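Local coordinates for protein digeranylgeranylglycerophospholipid reductase (Sulfolobus acidocaldarius, PDB 4OPG) that reduces the double bonds of geranylgeranyl chains in archaeal membrane lipids to saturated phytanyl chains, using one bound FAD per subunit, at residues A[337-342]-A[423-428]; A[73-78]-A[199-204]; A[371-376]-A[391-396]; A[21-26]-A[61-66]. The protein carries 1 engineered substitution. One frame throughout, in Å; residues are numbered along the deposited sequence.

Contact 1. Residues A[337-342]-A[423-428]; sequences YVNEYG and LYLNYP. With GRG (geranylgeranyl diphosphate), chain D.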
# COMPACT_ATOMS: atom_id res chain seq x y z
N TYR A 337 3.56 5.76 12.43
CA TYR A 337 3.55 5.28 11.05
C TYR A 337 4.64 5.92 10.20
O TYR A 337 5.25 5.25 9.36
CB TYR A 337 2.19 5.51 10.39
CG TYR A 337 2.18 4.94 8.99
CD1 TYR A 337 2.06 3.57 8.78
CD2 TYR A 337 2.34 5.76 7.88
CE1 TYR A 337 2.08 3.03 7.51
CE2 TYR A 337 2.37 5.23 6.60
CZ TYR A 337 2.23 3.87 6.43
OH TYR A 337 2.26 3.33 5.16
N VAL A 338 4.89 7.21 10.39
CA VAL A 338 5.92 7.90 9.61
C VAL A 338 7.29 7.27 9.86
O VAL A 338 8.05 7.02 8.91
CB VAL A 338 5.97 9.40 9.95
CG1 VAL A 338 7.25 10.02 9.44
CG2 VAL A 338 4.76 10.11 9.34
N ASN A 339 7.60 6.98 11.12
CA ASN A 339 8.86 6.34 11.46
C ASN A 339 8.94 4.90 10.97
O ASN A 339 10.01 4.42 10.60
CB ASN A 339 9.10 6.38 12.97
CG ASN A 339 9.48 7.76 13.46
OD1 ASN A 339 10.60 8.22 13.25
ND2 ASN A 339 8.55 8.42 14.13
N GLU A 340 7.80 4.22 10.94
CA GLU A 340 7.76 2.81 10.56
C GLU A 340 7.74 2.59 9.04
O GLU A 340 8.28 1.59 8.55
CB GLU A 340 6.55 2.12 11.18
CG GLU A 340 6.67 1.87 12.68
CD GLU A 340 7.67 0.77 13.02
OE1 GLU A 340 8.07 0.02 12.10
OE2 GLU A 340 8.05 0.66 14.20
N TYR A 341 7.13 3.50 8.30
CA TYR A 341 6.98 3.30 6.86
C TYR A 341 6.72 4.60 6.10
O TYR A 341 7.12 4.74 4.94
CB TYR A 341 5.85 2.31 6.58
CG TYR A 341 6.00 1.55 5.28
CD1 TYR A 341 6.70 0.35 5.24
CD2 TYR A 341 5.44 2.03 4.10
CE1 TYR A 341 6.84 -0.36 4.06
CE2 TYR A 341 5.58 1.33 2.91
CZ TYR A 341 6.28 0.14 2.90
OH TYR A 341 6.42 -0.56 1.72
N GLY A 342 6.05 5.55 6.75
CA GLY A 342 5.64 6.79 6.11
C GLY A 342 6.77 7.62 5.53
O GLY A 342 6.66 8.12 4.41
N LEU A 423 12.54 15.73 6.28
CA LEU A 423 11.38 16.56 6.54
C LEU A 423 10.27 15.75 7.20
O LEU A 423 9.54 16.25 8.04
CB LEU A 423 10.88 17.20 5.24
CG LEU A 423 9.84 18.31 5.37
CD1 LEU A 423 10.35 19.41 6.28
CD2 LEU A 423 9.49 18.86 4.00
N TYR A 424 10.17 14.48 6.81
CA TYR A 424 9.16 13.59 7.38
C TYR A 424 9.59 13.05 8.74
O TYR A 424 8.76 12.80 9.61
CB TYR A 424 8.86 12.44 6.43
CG TYR A 424 7.69 12.73 5.51
CD1 TYR A 424 6.49 12.05 5.65
CD2 TYR A 424 7.79 13.70 4.52
CE1 TYR A 424 5.42 12.32 4.82
CE2 TYR A 424 6.72 13.98 3.69
CZ TYR A 424 5.54 13.28 3.84
OH TYR A 424 4.48 13.56 3.01
N LEU A 425 10.90 12.87 8.93
CA LEU A 425 11.43 12.48 10.23
C LEU A 425 11.23 13.61 11.23
O LEU A 425 11.19 13.38 12.44
CB LEU A 425 12.91 12.10 10.13
CG LEU A 425 13.21 10.81 9.36
CD1 LEU A 425 14.69 10.46 9.45
CD2 LEU A 425 12.35 9.66 9.85
N ASN A 426 11.10 14.83 10.72
CA ASN A 426 10.80 15.98 11.55
C ASN A 426 9.31 16.32 11.51
O ASN A 426 8.93 17.49 11.50
CB ASN A 426 11.62 17.19 11.10
CG ASN A 426 13.10 17.02 11.36
OD1 ASN A 426 13.51 16.50 12.40
ND2 ASN A 426 13.92 17.45 10.40
N TYR A 427 8.48 15.28 11.48
CA TYR A 427 7.03 15.44 11.44
C TYR A 427 6.56 16.26 12.63
O TYR A 427 7.07 16.09 13.74
CB TYR A 427 6.34 14.06 11.43
CG TYR A 427 4.86 14.12 11.12
CD1 TYR A 427 4.40 13.98 9.81
CD2 TYR A 427 3.93 14.31 12.12
CE1 TYR A 427 3.05 14.04 9.52
CE2 TYR A 427 2.58 14.37 11.84
CZ TYR A 427 2.15 14.23 10.54
OH TYR A 427 0.80 14.29 10.27
N PRO A 428 5.60 17.18 12.40
CA PRO A 428 5.08 18.08 13.44
C PRO A 428 4.65 17.34 14.71
O PRO A 428 3.96 16.33 14.63
CB PRO A 428 3.88 18.76 12.76
CG PRO A 428 3.63 17.97 11.51
CD PRO A 428 4.96 17.44 11.11
C20 GRG D . 8.24 2.13 -10.60
C19 GRG D . 7.67 2.10 -13.15
C18 GRG D . 8.47 1.56 -11.99
C17 GRG D . 9.36 0.57 -12.20
C16 GRG D . 10.20 0.01 -11.07
C14 GRG D . 12.07 -1.19 -9.50
C13 GRG D . 10.63 -1.65 -9.34
C15 GRG D . 9.56 -1.13 -10.29
C12 GRG D . 10.32 -2.51 -8.35
C11 GRG D . 11.44 -2.99 -7.43
C9 GRG D . 11.12 -4.29 -6.74
C8 GRG D . 11.93 -4.36 -5.46
C10 GRG D . 13.45 -4.29 -5.51
C7 GRG D . 11.30 -4.48 -4.28
C6 GRG D . 12.08 -4.54 -2.99
C5 GRG D . 11.95 -5.91 -2.35
C3 GRG D . 10.74 -5.94 -1.43
C4 GRG D . 9.39 -6.32 -1.98
C2 GRG D . 10.89 -5.63 -0.12
C1 GRG D . 9.72 -5.66 0.84
O1 GRG D . 8.82 -4.61 0.60
PA GRG D . 8.57 -3.57 1.76
O1A GRG D . 9.05 -2.20 1.32
O3A GRG D . 9.39 -3.98 3.05
O2A GRG D . 7.09 -3.54 2.07
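V338 reaches out from helix 332-355 to meet Y424 in the last turn of helix 410-425 and Y427 just beyond it. From its CB, which is directed at the other segment, the side chain divides. With CG1 anti to the backbone N (chi1 165°), that methyl is set against the Y424 carbonyl, where V338 CG1 lies 3.2 Å from Y424 O, a tight fit. The same methyl stands at the edge of the Y424 ring, near its plane, and V338 CG1 is 4.2 Å from Y424 CB. The other branch, CG2, turns to the next aromatic, V338 CG2 lying 3.9 Å from Y427 CD1, with the two side chains crossing at about a right angle. Beside this pair L425 CD2 lies 4.1 Å from N339 OD1, while N339 ND2 is hydrogen-bonded to I335 O, one turn back in the same helix.

The helix widens into a pi-type turn here, so Y337 O takes both Y341 N and G342 N. Y341 reaches instead to a bound geranylgeranyl diphosphate: its OH is 3.1 Å from both O1A and O2A, and its one proton can serve only one at a time. N295 also bonds this hydroxyl. A phenylalanine in its place would probably leave the phosphate oxygens and N295 without this hydroxyl partner.

No hydrogen bond crosses between the segments. The chemistry therefore implies a helix with two roles: one side held to the end of helix 410-425 and the residues after it by apolar fit, and Y341 supplying a polar grip on the ligand phosphate.

Contact 2. Residues A[73-78]-A[199-204]; sequences KINGIK and DHDYLR. With GRG (geranylgeranyl diphosphate), chain C.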
# COMPACT_ATOMS: atom_id res chain seq x y z
N LYS A 73 5.86 -20.39 -1.13
CA LYS A 73 6.95 -19.70 -0.46
C LYS A 73 7.82 -18.96 -1.47
O LYS A 73 8.15 -19.49 -2.53
CB LYS A 73 7.80 -20.68 0.36
CG LYS A 73 9.02 -20.05 1.00
CD LYS A 73 8.63 -18.97 2.00
CE LYS A 73 9.85 -18.20 2.48
NZ LYS A 73 10.91 -19.12 3.00
N ILE A 74 8.19 -17.72 -1.14
CA ILE A 74 9.01 -16.91 -2.03
C ILE A 74 10.40 -16.69 -1.45
O ILE A 74 10.55 -16.36 -0.28
CB ILE A 74 8.34 -15.54 -2.30
CG1 ILE A 74 6.95 -15.75 -2.90
CG2 ILE A 74 9.20 -14.69 -3.22
CD1 ILE A 74 6.94 -16.63 -4.13
N ASN A 75 11.42 -16.88 -2.28
CA ASN A 75 12.80 -16.71 -1.84
C ASN A 75 13.53 -15.58 -2.56
O ASN A 75 14.70 -15.32 -2.30
CB ASN A 75 13.58 -18.02 -2.03
CG ASN A 75 13.11 -19.11 -1.10
OD1 ASN A 75 12.79 -18.85 0.06
ND2 ASN A 75 13.06 -20.34 -1.60
N GLY A 76 12.83 -14.90 -3.47
CA GLY A 76 13.44 -13.79 -4.18
C GLY A 76 12.64 -13.23 -5.34
O GLY A 76 11.55 -13.71 -5.64
N ILE A 77 13.19 -12.21 -5.98
CA ILE A 77 12.54 -11.54 -7.10
C ILE A 77 13.50 -11.39 -8.28
O ILE A 77 14.64 -10.94 -8.11
CB ILE A 77 12.01 -10.15 -6.71
CG1 ILE A 77 11.00 -10.25 -5.57
CG2 ILE A 77 11.39 -9.45 -7.91
CD1 ILE A 77 10.46 -8.92 -5.12
N LYS A 78 13.05 -11.78 -9.47
CA LYS A 78 13.83 -11.56 -10.68
C LYS A 78 13.30 -10.34 -11.44
O LYS A 78 12.13 -10.29 -11.82
CB LYS A 78 13.80 -12.81 -11.57
CG LYS A 78 14.56 -13.99 -10.99
CD LYS A 78 14.66 -15.14 -11.98
CE LYS A 78 15.48 -16.28 -11.41
NZ LYS A 78 15.62 -17.41 -12.38
N ASP A 199 11.78 -22.09 -11.61
CA ASP A 199 12.09 -21.28 -10.43
C ASP A 199 10.82 -20.68 -9.83
O ASP A 199 10.69 -19.46 -9.72
CB ASP A 199 13.08 -20.17 -10.77
CG ASP A 199 14.44 -20.70 -11.21
OD1 ASP A 199 14.85 -21.76 -10.68
OD2 ASP A 199 15.08 -20.07 -12.07
N HIS A 200 9.89 -21.55 -9.43
CA HIS A 200 8.57 -21.11 -8.98
C HIS A 200 8.61 -20.46 -7.61
O HIS A 200 7.59 -19.96 -7.12
CB HIS A 200 7.60 -22.29 -8.97
CG HIS A 200 7.81 -23.24 -7.83
ND1 HIS A 200 8.80 -24.19 -7.82
CD2 HIS A 200 7.15 -23.37 -6.65
CE1 HIS A 200 8.74 -24.88 -6.69
NE2 HIS A 200 7.75 -24.40 -5.96
N ASP A 201 9.78 -20.46 -6.97
CA ASP A 201 9.94 -19.81 -5.68
C ASP A 201 10.42 -18.37 -5.86
O ASP A 201 10.71 -17.68 -4.89
CB ASP A 201 10.92 -20.59 -4.80
CG ASP A 201 12.28 -20.77 -5.44
OD1 ASP A 201 12.35 -20.85 -6.69
OD2 ASP A 201 13.29 -20.83 -4.71
N TYR A 202 10.50 -17.93 -7.11
CA TYR A 202 10.94 -16.58 -7.43
C TYR A 202 9.86 -15.78 -8.15
O TYR A 202 9.25 -16.26 -9.11
CB TYR A 202 12.21 -16.62 -8.29
CG TYR A 202 13.49 -16.74 -7.48
CD1 TYR A 202 14.27 -15.62 -7.22
CD2 TYR A 202 13.91 -17.96 -6.98
CE1 TYR A 202 15.43 -15.71 -6.49
CE2 TYR A 202 15.07 -18.07 -6.24
CZ TYR A 202 15.83 -16.94 -6.00
OH TYR A 202 16.99 -17.04 -5.26
N LEU A 203 9.63 -14.56 -7.68
CA LEU A 203 8.71 -13.65 -8.35
C LEU A 203 9.39 -13.03 -9.56
O LEU A 203 10.61 -12.87 -9.58
CB LEU A 203 8.24 -12.56 -7.39
CG LEU A 203 7.53 -13.01 -6.11
CD1 LEU A 203 7.11 -11.81 -5.28
CD2 LEU A 203 6.34 -13.89 -6.43
N ARG A 204 8.61 -12.69 -10.58
CA ARG A 204 9.16 -12.05 -11.77
C ARG A 204 8.53 -10.68 -11.98
O ARG A 204 7.30 -10.55 -12.00
CB ARG A 204 8.93 -12.93 -13.00
CG ARG A 204 9.46 -14.35 -12.86
CD ARG A 204 9.20 -15.15 -14.12
NE ARG A 204 9.40 -16.58 -13.91
CZ ARG A 204 9.14 -17.52 -14.81
NH1 ARG A 204 8.67 -17.18 -16.00
NH2 ARG A 204 9.35 -18.80 -14.53
C20 GRG C . 2.13 -6.22 -7.91
C19 GRG C . 1.03 -3.92 -7.31
C18 GRG C . 2.00 -5.03 -6.98
C17 GRG C . 2.74 -4.98 -5.86
C16 GRG C . 3.71 -6.10 -5.55
C14 GRG C . 6.73 -6.73 -5.18
C13 GRG C . 5.62 -6.75 -4.16
C15 GRG C . 4.46 -5.79 -4.27
C12 GRG C . 5.64 -7.62 -3.13
C11 GRG C . 6.78 -8.60 -2.98
C9 GRG C . 6.80 -9.08 -1.55
C8 GRG C . 7.66 -10.32 -1.44
C10 GRG C . 7.02 -11.70 -1.46
C7 GRG C . 8.99 -10.17 -1.33
C6 GRG C . 9.92 -11.36 -1.21
C5 GRG C . 11.25 -11.07 -1.89
C3 GRG C . 12.04 -10.00 -1.18
C4 GRG C . 13.16 -9.30 -1.92
C2 GRG C . 11.76 -9.66 0.10
C1 GRG C . 12.54 -8.59 0.82
O1 GRG C . 12.05 -8.50 2.14
PA GRG C . 13.05 -8.94 3.28
O1A GRG C . 12.96 -7.96 4.42
O3A GRG C . 14.51 -8.91 2.68
O2A GRG C . 12.69 -10.33 3.74
PB GRG C . 15.78 -9.51 3.39
O1B GRG C . 16.86 -8.45 3.44
O2B GRG C . 15.43 -9.92 4.80
O3B GRG C . 16.29 -10.71 2.62
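K78 and D199 form a salt bridge, NZ to OD2 at 2.7 Å; the lysine nitrogen comes to the anti side of the carboxylate oxygen, 32° out of its plane, at the end of a chain extended beyond CG. N75 holds D201 twice. Its backbone N donates to D201 O (2.8 Å) in a nearly straight bond, N-H...O 173°, while N75 ND2 donates to the anti lone pair of D201 OD2 (3.2 Å), with the carboxylate turned almost perpendicular to the amide.

The ladder between parallel strands 70-80 and 202-206 continues with L203 N to G76 O (2.9 Å) and K78 N to L203 O (2.7 Å), so L203 is gripped on both its N and its O.

On the K78 side, the Y202 ring lies with one face over the backbone N of G76; a side chain at the glycine would collide with this ring. The phenol OH is bonded to N91 of strand 87-97. On the face of I77 and L203, the end of I74 comes in, and L203 CD2 meets I74 CD1 at 3.6 Å, the two side chains crossing at about a right angle. I77 CG1 lies 3.8 Å from C5 of a geranylgeranyl diphosphate, and L203 CD1 touches C10 of the same ligand.

The K78-D199 salt bridge and the N75-D201 side-chain bond thus lie by the D199-Y202 turn, leaving I74, I77 and L203 as part of a hydrocarbon wall suited to an isoprenoid chain.

Contact 3. Residues A[371-376]-A[391-396]; sequences IIKEED and ADKAMR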
# COMPACT_ATOMS: atom_id res chain seq x y z
N ILE A 371 24.39 0.34 -12.75
CA ILE A 371 24.62 1.62 -12.08
C ILE A 371 24.51 1.49 -10.56
O ILE A 371 25.10 2.27 -9.82
CB ILE A 371 23.65 2.71 -12.58
CG1 ILE A 371 22.20 2.21 -12.51
CG2 ILE A 371 23.99 3.10 -14.01
CD1 ILE A 371 21.20 3.22 -13.01
N ILE A 372 23.74 0.50 -10.11
CA ILE A 372 23.68 0.16 -8.69
C ILE A 372 23.76 -1.35 -8.52
O ILE A 372 23.42 -2.10 -9.43
CB ILE A 372 22.39 0.68 -8.02
CG1 ILE A 372 21.16 0.04 -8.65
CG2 ILE A 372 22.31 2.20 -8.09
CD1 ILE A 372 19.87 0.37 -7.93
N LYS A 373 24.23 -1.79 -7.36
CA LYS A 373 24.28 -3.22 -7.07
C LYS A 373 23.20 -3.62 -6.07
O LYS A 373 22.56 -2.76 -5.47
CB LYS A 373 25.67 -3.62 -6.56
CG LYS A 373 26.26 -2.71 -5.50
CD LYS A 373 27.68 -3.13 -5.17
CE LYS A 373 28.33 -2.18 -4.17
NZ LYS A 373 29.74 -2.58 -3.87
N GLU A 374 23.01 -4.92 -5.90
CA GLU A 374 21.91 -5.46 -5.10
C GLU A 374 22.01 -5.05 -3.63
O GLU A 374 21.00 -5.01 -2.92
CB GLU A 374 21.87 -6.98 -5.21
CG GLU A 374 22.31 -7.53 -6.57
CD GLU A 374 21.34 -7.20 -7.69
OE1 GLU A 374 20.23 -6.71 -7.41
OE2 GLU A 374 21.70 -7.44 -8.86
N GLU A 375 23.22 -4.76 -3.17
CA GLU A 375 23.45 -4.33 -1.80
C GLU A 375 22.74 -3.01 -1.52
O GLU A 375 22.24 -2.79 -0.41
CB GLU A 375 24.94 -4.19 -1.53
CG GLU A 375 25.77 -5.38 -2.00
CD GLU A 375 27.25 -5.07 -2.04
OE1 GLU A 375 27.99 -5.80 -2.73
OE2 GLU A 375 27.68 -4.10 -1.38
N ASP A 376 22.69 -2.15 -2.53
CA ASP A 376 22.08 -0.84 -2.39
C ASP A 376 20.63 -0.84 -2.86
O ASP A 376 19.84 0.01 -2.45
CB ASP A 376 22.89 0.20 -3.17
CG ASP A 376 24.32 0.31 -2.69
OD1 ASP A 376 24.56 0.13 -1.48
OD2 ASP A 376 25.21 0.56 -3.53
N ALA A 391 24.62 7.17 -5.18
CA ALA A 391 24.23 8.00 -6.32
C ALA A 391 25.45 8.49 -7.08
O ALA A 391 25.44 8.55 -8.31
CB ALA A 391 23.38 9.17 -5.85
N ASP A 392 26.50 8.85 -6.35
CA ASP A 392 27.75 9.30 -6.97
C ASP A 392 28.36 8.19 -7.81
O ASP A 392 28.87 8.43 -8.91
CB ASP A 392 28.74 9.77 -5.91
CG ASP A 392 28.34 11.08 -5.26
OD1 ASP A 392 27.61 11.86 -5.91
OD2 ASP A 392 28.74 11.32 -4.11
N LYS A 393 28.32 6.97 -7.28
CA LYS A 393 28.87 5.81 -7.97
C LYS A 393 28.09 5.54 -9.25
O LYS A 393 28.67 5.15 -10.27
CB LYS A 393 28.86 4.58 -7.06
CG LYS A 393 29.64 3.39 -7.60
CD LYS A 393 29.77 2.31 -6.54
CE LYS A 393 30.67 1.17 -7.02
NZ LYS A 393 30.90 0.15 -5.96
N ALA A 394 26.78 5.75 -9.20
CA ALA A 394 25.93 5.55 -10.36
C ALA A 394 26.15 6.65 -11.40
O ALA A 394 26.16 6.39 -12.60
CB ALA A 394 24.47 5.50 -9.95
N MET A 395 26.33 7.88 -10.92
CA MET A 395 26.54 9.03 -11.80
C MET A 395 27.85 8.93 -12.58
O MET A 395 27.96 9.46 -13.68
CB MET A 395 26.51 10.33 -11.00
CG MET A 395 25.12 10.80 -10.62
SD MET A 395 24.08 11.12 -12.06
CE MET A 395 25.04 12.39 -12.89
N ARG A 396 28.84 8.25 -12.01
CA ARG A 396 30.10 8.05 -12.71
C ARG A 396 29.91 7.12 -13.90
O ARG A 396 30.58 7.25 -14.92
CB ARG A 396 31.18 7.49 -11.77
CG ARG A 396 31.77 8.54 -10.84
CD ARG A 396 33.06 8.06 -10.19
NE ARG A 396 32.83 7.03 -9.19
CZ ARG A 396 32.58 7.28 -7.91
NH1 ARG A 396 32.53 8.53 -7.47
NH2 ARG A 396 32.38 6.28 -7.06
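K373 and K393 are brought together by their first torsions. In K373, CG sits between the backbone N and the carbonyl carbon (chi1 46°), which directs an otherwise extended chain across that of K393, itself extended and with CG anti to its backbone N (chi1 -170°). The two chains cross at about a right angle, bringing K373 NZ to 3.6 Å from K393 NZ.

Such a like-charge approach is probably unfavourable by itself. E375 probably offsets it in part, its OE2 making a salt bridge with K373 NZ at 3.6 Å. D376 OD2 is farther off, 6.2 Å from K393 NZ, and can add no more than a distant attraction.

The A394 methyl packs on the I371 backbone, A394 CB lying 3.3 Å from I371 O, and on its side chain, 3.9 Å from I371 CB, with I372 CG2 more loosely placed at 4.4 Å from the same methyl. The small side chain of A394 lets the chains come close, with the CA atoms of I371 and A394 4.5 Å apart. No hydrogen bond crosses between the segments.

K373 is the N-cap residue of helix 374-383, so the contact lays the entry to that helix against helix 388-398, where I371 also touches V397. Helix 410-425 meets A391 and A394 through A414 and L410, while I372 extends to W88 of strand 87-97.

Contact 4. Residues A[21-26]-A[61-66]; sequences AAYQLS and GMPYPK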
# COMPACT_ATOMS: atom_id res chain seq x y z
N ALA A 21 -5.67 -3.95 12.69
CA ALA A 21 -6.05 -3.00 13.74
C ALA A 21 -6.87 -3.70 14.82
O ALA A 21 -6.64 -3.50 16.01
CB ALA A 21 -6.81 -1.83 13.15
N ALA A 22 -7.83 -4.52 14.40
CA ALA A 22 -8.67 -5.27 15.33
C ALA A 22 -7.85 -6.29 16.12
O ALA A 22 -8.07 -6.48 17.31
CB ALA A 22 -9.80 -5.96 14.58
N TYR A 23 -6.92 -6.93 15.43
CA TYR A 23 -6.05 -7.92 16.05
C TYR A 23 -5.16 -7.29 17.11
O TYR A 23 -5.07 -7.78 18.24
CB TYR A 23 -5.20 -8.62 14.99
CG TYR A 23 -4.33 -9.74 15.51
CD1 TYR A 23 -4.83 -11.03 15.65
CD2 TYR A 23 -3.00 -9.51 15.85
CE1 TYR A 23 -4.03 -12.05 16.13
CE2 TYR A 23 -2.20 -10.53 16.33
CZ TYR A 23 -2.72 -11.80 16.46
OH TYR A 23 -1.92 -12.82 16.93
N GLN A 24 -4.52 -6.18 16.75
CA GLN A 24 -3.57 -5.52 17.64
C GLN A 24 -4.25 -4.84 18.83
O GLN A 24 -3.63 -4.65 19.88
CB GLN A 24 -2.75 -4.49 16.86
CG GLN A 24 -1.87 -5.07 15.77
CD GLN A 24 -0.64 -5.77 16.32
OE1 GLN A 24 -0.37 -5.73 17.52
NE2 GLN A 24 0.12 -6.41 15.43
N LEU A 25 -5.52 -4.49 18.67
CA LEU A 25 -6.27 -3.80 19.72
C LEU A 25 -6.97 -4.76 20.69
O LEU A 25 -7.37 -4.36 21.79
CB LEU A 25 -7.31 -2.86 19.11
CG LEU A 25 -6.90 -1.43 18.79
CD1 LEU A 25 -8.01 -0.72 18.02
CD2 LEU A 25 -6.57 -0.68 20.07
N SER A 26 -7.12 -6.01 20.28
CA SER A 26 -7.89 -6.99 21.04
C SER A 26 -7.29 -7.30 22.40
O SER A 26 -6.08 -7.21 22.59
CB SER A 26 -8.04 -8.28 20.23
OG SER A 26 -6.77 -8.83 19.90
N GLY A 61 4.60 -8.85 15.00
CA GLY A 61 4.11 -9.97 15.79
C GLY A 61 2.86 -10.55 15.17
O GLY A 61 1.96 -11.02 15.87
N MET A 62 2.80 -10.52 13.84
CA MET A 62 1.66 -11.04 13.10
C MET A 62 1.84 -12.53 12.83
O MET A 62 2.92 -12.96 12.43
CB MET A 62 1.49 -10.27 11.79
CG MET A 62 0.04 -10.00 11.41
SD MET A 62 -0.77 -8.86 12.54
CE MET A 62 -2.44 -8.90 11.91
N PRO A 63 0.78 -13.32 13.05
CA PRO A 63 0.86 -14.78 12.86
C PRO A 63 1.22 -15.16 11.43
O PRO A 63 0.62 -14.64 10.48
CB PRO A 63 -0.55 -15.25 13.21
CG PRO A 63 -1.42 -14.05 13.02
CD PRO A 63 -0.57 -12.89 13.43
N TYR A 64 2.20 -16.04 11.28
CA TYR A 64 2.61 -16.52 9.96
C TYR A 64 1.46 -17.20 9.23
O TYR A 64 0.68 -17.93 9.84
CB TYR A 64 3.78 -17.51 10.08
CG TYR A 64 5.15 -16.87 10.10
CD1 TYR A 64 5.31 -15.49 10.18
CD2 TYR A 64 6.30 -17.65 10.02
CE1 TYR A 64 6.56 -14.91 10.20
CE2 TYR A 64 7.55 -17.09 10.03
CZ TYR A 64 7.68 -15.72 10.12
OH TYR A 64 8.94 -15.16 10.13
N PRO A 65 1.35 -16.95 7.92
CA PRO A 65 0.38 -17.67 7.09
C PRO A 65 0.77 -19.14 6.97
O PRO A 65 1.86 -19.46 6.48
CB PRO A 65 0.47 -16.96 5.75
CG PRO A 65 1.83 -16.34 5.73
CD PRO A 65 2.10 -15.95 7.15
N LYS A 66 -0.11 -20.04 7.41
CA LYS A 66 0.17 -21.46 7.37
C LYS A 66 -0.96 -22.24 6.71
O LYS A 66 -2.08 -21.75 6.58
CB LYS A 66 0.42 -22.00 8.78
CG LYS A 66 -0.68 -21.67 9.77
CD LYS A 66 -0.39 -22.24 11.14
CE LYS A 66 -1.41 -21.78 12.16
NZ LYS A 66 -2.80 -22.13 11.76
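The rings of Y23 and P63 come at each other from opposite directions, and P63 CD approaches the phenol obliquely, 3.8 Å from Y23 OH and 3.9 Å from Y23 CZ. M62 also meets the aromatic ring at a slant, sliding past Y23 in the opposing sense. Its sulfur makes a Met-aromatic contact, with M62 SD 4.8 Å from the centroid of the Y23 ring and 42° off the ring normal, and its terminal methyl adds a contact of 4.0 Å between M62 CE and Y23 CD2.

Torsions on both sides set this up. Y23 carries CG anti to its N (chi1 -176°), which sends the ring out from the helix; M62 bends at chi2 (67°), folding its thioether back to the ring. Helix 99-112 adds V106, which touches both side chains.

The neighbouring Q24 side chain crosses M62 obliquely, Q24 NE2 3.9 Å from M62 SD, but that nitrogen has its hydrogen bond with L60 O, just ahead of the segment. Replacing Y23 with alanine would probably open a gap beside M62 and P63 and leave the M62 thioether freer to turn.

At G61 a Schellman motif with positive phi ends helix 54-59. S26, the first residue past helix 16-25, donates from OG to Y23 O at 2.6 Å, and R113 also bonds that hydroxyl. Helix 16-25 begins at the FAD-binding residues F16 and A17, and matches the helix that follows the glycine-rich turn of Rossmann-type flavoproteins; here its later turns receive the loop leading to strand 70-80.

In the fold
Along the chain contact 4 closes first, then contact 2, and both precede the helical region in which contact 3 falls between the two segments of contact 1. Contact 4 belongs to the Rossmann-type FAD-binding part, and its loop leads into strand 70-80, which contact 2 pairs with strand 202-206 in the large mixed sheet. Contacts 1 and 3, with centres 26 Å apart, are linked by consecutive helices 388-398 and 410-425. Contacts 3 and 4 are most distant, at 38 Å between centres, whereas nearest atoms of contacts 2 and 3 are about 7 Å apart. Contacts 1 and 2 each touch a different geranylgeranyl diphosphate, so sheet and helices both contribute to substrate binding.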